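Local atomic coordinates of phenyl-3-pyruvate decarboxylase (Azospirillum brasilense, PDB entry 2NXW), a protein that uses thiamine diphosphate and a metal ion to decarboxylate indole-3-pyruvate to indole-3-acetaldehyde, a step of auxin biosynthesis. Residues A[38-43]-A[73-78]. Residues are numbered along the deposited sequence; the frame is centred on the assembly and turned at random.
Sequences AMFGIP and FAADAA. With TPP (thiamine diphosphate), chain I.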
ATOM      1  N   ALA A  38       9.961   5.408 -36.577  1.00 15.90           N
ATOM      2  CA  ALA A  38      10.662   6.624 -36.208  1.00 15.68           C
ATOM      3  C   ALA A  38      10.970   6.590 -34.730  1.00 14.61           C
ATOM      4  O   ALA A  38      10.476   5.737 -34.004  1.00 15.10           O
ATOM      5  CB  ALA A  38       9.787   7.834 -36.517  1.00 17.01           C
ATOM      6  N   MET A  39      11.819   7.508 -34.303  1.00 15.42           N
ATOM      7  CA  MET A  39      12.118   7.634 -32.895  1.00 14.75           C
ATOM      8  C   MET A  39      11.990   9.102 -32.569  1.00 14.05           C
ATOM      9  O   MET A  39      12.624   9.958 -33.199  1.00 15.05           O
ATOM     10  CB  MET A  39      13.520   7.159 -32.548  1.00 16.63           C
ATOM     11  CG  MET A  39      13.739   7.206 -31.028  1.00 17.37           C
ATOM     12  SD  MET A  39      15.188   6.314 -30.489  1.00 21.87           S
ATOM     13  CE  MET A  39      16.376   7.314 -31.262  1.00 10.75           C
ATOM     14  N   PHE A  40      11.121   9.395 -31.614  1.00 13.65           N
ATOM     15  CA  PHE A  40      10.906  10.763 -31.170  1.00 12.74           C
ATOM     16  C   PHE A  40      11.711  10.937 -29.893  1.00 12.76           C
ATOM     17  O   PHE A  40      11.855   9.993 -29.118  1.00 13.30           O
ATOM     18  CB  PHE A  40       9.420  10.989 -30.875  1.00 13.55           C
ATOM     19  CG  PHE A  40       8.540  10.798 -32.067  1.00 11.35           C
ATOM     20  CD1 PHE A  40       8.310  11.856 -32.957  1.00 11.04           C
ATOM     21  CD2 PHE A  40       7.972   9.560 -32.330  1.00 11.35           C
ATOM     22  CE1 PHE A  40       7.523  11.667 -34.088  1.00 12.72           C
ATOM     23  CE2 PHE A  40       7.185   9.360 -33.459  1.00 13.49           C
ATOM     24  CZ  PHE A  40       6.960  10.420 -34.345  1.00 12.67           C
ATOM     25  N   GLY A  41      12.247  12.128 -29.663  1.00 12.37           N
ATOM     26  CA  GLY A  41      12.984  12.317 -28.429  1.00 11.76           C
ATOM     27  C   GLY A  41      13.545  13.685 -28.155  1.00 12.62           C
ATOM     28  O   GLY A  41      13.524  14.564 -29.016  1.00 12.97           O
ATOM     29  N   ILE A  42      14.011  13.869 -26.923  1.00 12.61           N
ATOM     30  CA  ILE A  42      14.680  15.096 -26.509  1.00 12.19           C
ATOM     31  C   ILE A  42      15.909  14.593 -25.756  1.00 13.35           C
ATOM     32  O   ILE A  42      15.802  13.810 -24.812  1.00 13.08           O
ATOM     33  CB  ILE A  42      13.807  15.999 -25.587  1.00 11.91           C
ATOM     34  CG1 ILE A  42      12.684  16.633 -26.413  1.00 13.71           C
ATOM     35  CG2 ILE A  42      14.673  17.117 -24.992  1.00 12.80           C
ATOM     36  CD1 ILE A  42      11.606  17.300 -25.584  1.00 14.03           C
ATOM     37  N   PRO A  43      17.099  15.031 -26.177  1.00 13.91           N
ATOM     38  CA  PRO A  43      18.346  14.604 -25.543  1.00 15.02           C
ATOM     39  C   PRO A  43      18.699  15.314 -24.247  1.00 15.84           C
ATOM     40  O   PRO A  43      18.039  16.274 -23.837  1.00 14.30           O
ATOM     41  CB  PRO A  43      19.379  14.867 -26.635  1.00 14.73           C
ATOM     42  CG  PRO A  43      18.867  16.150 -27.229  1.00 15.25           C
ATOM     43  CD  PRO A  43      17.364  15.897 -27.338  1.00 14.10           C
ATOM     44  N   PHE A  73       3.490  11.592 -26.489  1.00 10.86           N
ATOM     45  CA  PHE A  73       2.252  11.595 -27.260  1.00 10.26           C
ATOM     46  C   PHE A  73       2.492  11.275 -28.741  1.00 10.38           C
ATOM     47  O   PHE A  73       1.692  10.569 -29.364  1.00 10.85           O
ATOM     48  CB  PHE A  73       1.556  12.961 -27.161  1.00  9.95           C
ATOM     49  CG  PHE A  73       1.029  13.304 -25.777  1.00 10.88           C
ATOM     50  CD1 PHE A  73       0.323  12.367 -25.017  1.00 11.27           C
ATOM     51  CD2 PHE A  73       1.174  14.599 -25.277  1.00 10.15           C
ATOM     52  CE1 PHE A  73      -0.235  12.722 -23.776  1.00 10.51           C
ATOM     53  CE2 PHE A  73       0.619  14.967 -24.046  1.00 10.91           C
ATOM     54  CZ  PHE A  73      -0.086  14.031 -23.294  1.00 10.07           C
ATOM     55  N   ALA A  74       3.575  11.817 -29.300  1.00 11.42           N
ATOM     56  CA  ALA A  74       3.905  11.584 -30.702  1.00 10.93           C
ATOM     57  C   ALA A  74       4.248  10.112 -30.912  1.00 10.73           C
ATOM     58  O   ALA A  74       3.792   9.512 -31.877  1.00 11.77           O
ATOM     59  CB  ALA A  74       5.081  12.459 -31.115  1.00 11.21           C
ATOM     60  N   ALA A  75       5.025   9.532 -29.995  1.00 11.10           N
ATOM     61  CA  ALA A  75       5.389   8.116 -30.123  1.00 12.07           C
ATOM     62  C   ALA A  75       4.136   7.245 -30.017  1.00 11.68           C
ATOM     63  O   ALA A  75       3.978   6.255 -30.743  1.00 11.69           O
ATOM     64  CB  ALA A  75       6.396   7.730 -29.044  1.00 12.27           C
ATOM     65  N   ASP A  76       3.244   7.603 -29.094  1.00 11.24           N
ATOM     66  CA  ASP A  76       1.994   6.882 -28.918  1.00 11.09           C
ATOM     67  C   ASP A  76       1.196   6.966 -30.225  1.00 11.45           C
ATOM     68  O   ASP A  76       0.713   5.965 -30.745  1.00 11.31           O
ATOM     69  CB  ASP A  76       1.225   7.532 -27.758  1.00 12.42           C
ATOM     70  CG  ASP A  76      -0.083   6.831 -27.437  1.00 13.55           C
ATOM     71  OD1 ASP A  76      -0.443   5.842 -28.110  1.00 13.46           O
ATOM     72  OD2 ASP A  76      -0.753   7.284 -26.482  1.00 14.06           O
ATOM     73  N   ALA A  77       1.059   8.176 -30.762  1.00 10.71           N
ATOM     74  CA  ALA A  77       0.322   8.364 -32.006  1.00 11.89           C
ATOM     75  C   ALA A  77       0.908   7.569 -33.170  1.00 11.77           C
ATOM     76  O   ALA A  77       0.159   7.035 -33.987  1.00 11.86           O
ATOM     77  CB  ALA A  77       0.275   9.840 -32.358  1.00 10.82           C
ATOM     78  N   ALA A  78       2.234   7.518 -33.261  1.00 12.04           N
ATOM     79  CA  ALA A  78       2.890   6.762 -34.329  1.00 11.70           C
ATOM     80  C   ALA A  78       2.566   5.278 -34.189  1.00 13.63           C
ATOM     81  O   ALA A  78       2.321   4.578 -35.186  1.00 12.88           O
ATOM     82  CB  ALA A  78       4.392   6.985 -34.279  1.00 12.49           C
TER
HETATM   83  N1' TPP I2001      14.584  17.813 -20.623  1.00 12.41           N
HETATM   84  C2' TPP I2001      14.377  18.375 -19.424  1.00 13.24           C
HETATM   85  CM2 TPP I2001      12.957  18.461 -18.878  1.00 11.74           C
HETATM   86  N3' TPP I2001      15.395  18.860 -18.710  1.00 11.51           N
HETATM   87  C4' TPP I2001      16.687  18.810 -19.167  1.00 12.95           C
HETATM   88  N4' TPP I2001      17.704  19.273 -18.382  1.00 15.51           N
HETATM   89  C5' TPP I2001      16.945  18.252 -20.460  1.00 13.52           C
HETATM   90  C6' TPP I2001      15.835  17.745 -21.167  1.00 13.57           C
HETATM   91  C7' TPP I2001      18.381  18.165 -21.084  1.00 15.19           C
HETATM   92  N3  TPP I2001      19.042  19.524 -21.333  1.00 15.87           N
HETATM   93  C2  TPP I2001      19.922  19.982 -20.441  1.00 16.91           C
HETATM   94  S1  TPP I2001      20.464  21.488 -21.125  1.00 18.86           S
HETATM   95  C5  TPP I2001      19.481  21.455 -22.579  1.00 15.33           C
HETATM   96  C4  TPP I2001      18.807  20.247 -22.459  1.00 14.40           C
HETATM   97  CM4 TPP I2001      17.847  19.772 -23.563  1.00 14.92           C
HETATM   98  C6  TPP I2001      19.450  22.475 -23.635  1.00 15.18           C
HETATM   99  C7  TPP I2001      18.771  23.747 -23.121  1.00 14.69           C
HETATM  100  O7  TPP I2001      18.616  24.571 -24.254  1.00 12.25           O
HETATM  101  PA  TPP I2001      18.244  26.059 -23.865  1.00 14.04           P
HETATM  102  O1A TPP I2001      17.021  26.153 -22.998  1.00 14.51           O
HETATM  103  O2A TPP I2001      17.991  26.789 -25.233  1.00 13.75           O
HETATM  104  O3A TPP I2001      19.463  26.830 -23.095  1.00 13.46           O
HETATM  105  PB  TPP I2001      20.997  26.737 -23.722  1.00 14.92           P
HETATM  106  O1B TPP I2001      20.943  27.073 -25.220  1.00 15.40           O
HETATM  107  O2B TPP I2001      21.802  27.810 -22.949  1.00 18.03           O
HETATM  108  O3B TPP I2001      21.598  25.382 -23.495  1.00 15.57           O
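Phe40 lays one face of its ring against the methyl group of Ala74, joining strand 39-41 to helix 68-82 in the N-terminal thiamine diphosphate-binding domain, an alpha/beta fold with a six-stranded parallel sheet. Helix 68-82 is the crossover helix of the beta-alpha-beta unit linking strands 62-64 and 86-90, and strand 39-41 lies between these two in the sheet, hence its nearly antiparallel run to the helix, at 165°. The axes of strand 39-41 and helix segment 73-78 approach to 8.3 Å, a short spacing, consistent with the small alanines the helix turns to the sheet. Ala74 CB sits 3.9 Å from the centroid of the Phe40 ring and 14° off its normal, a CH-pi contact displaced toward the CD1-CE1 side. One turn further on, Ala78 CB lies at the edge, near the ring plane, 3.8 Å from Phe40 CE2. Ala75 comes in obliquely, its CA 3.7 Å from Phe40 CD2. The bond to CB of Phe40 points toward the helix, and with CG anti to the carbonyl carbon (chi1 -61°) the ring lies against Ala74. No hydrogen bond crosses the interface; the contact is buried and its side-chain packing apolar, with Ala74 O also 3.7 Å from Phe40 CE2. With a residue as small as alanine at Phe40, a gap is likely to open between sheet and helix, and the methyls of Ala74 and Ala78 would lose the ring they pack on. Beyond the strand, in the cofactor pocket, Pro43 O lies 3.4 Å from C7' of thiamine diphosphate, and Ile42 CG2 comes within 4.0 Å of C6' on its pyrimidine ring.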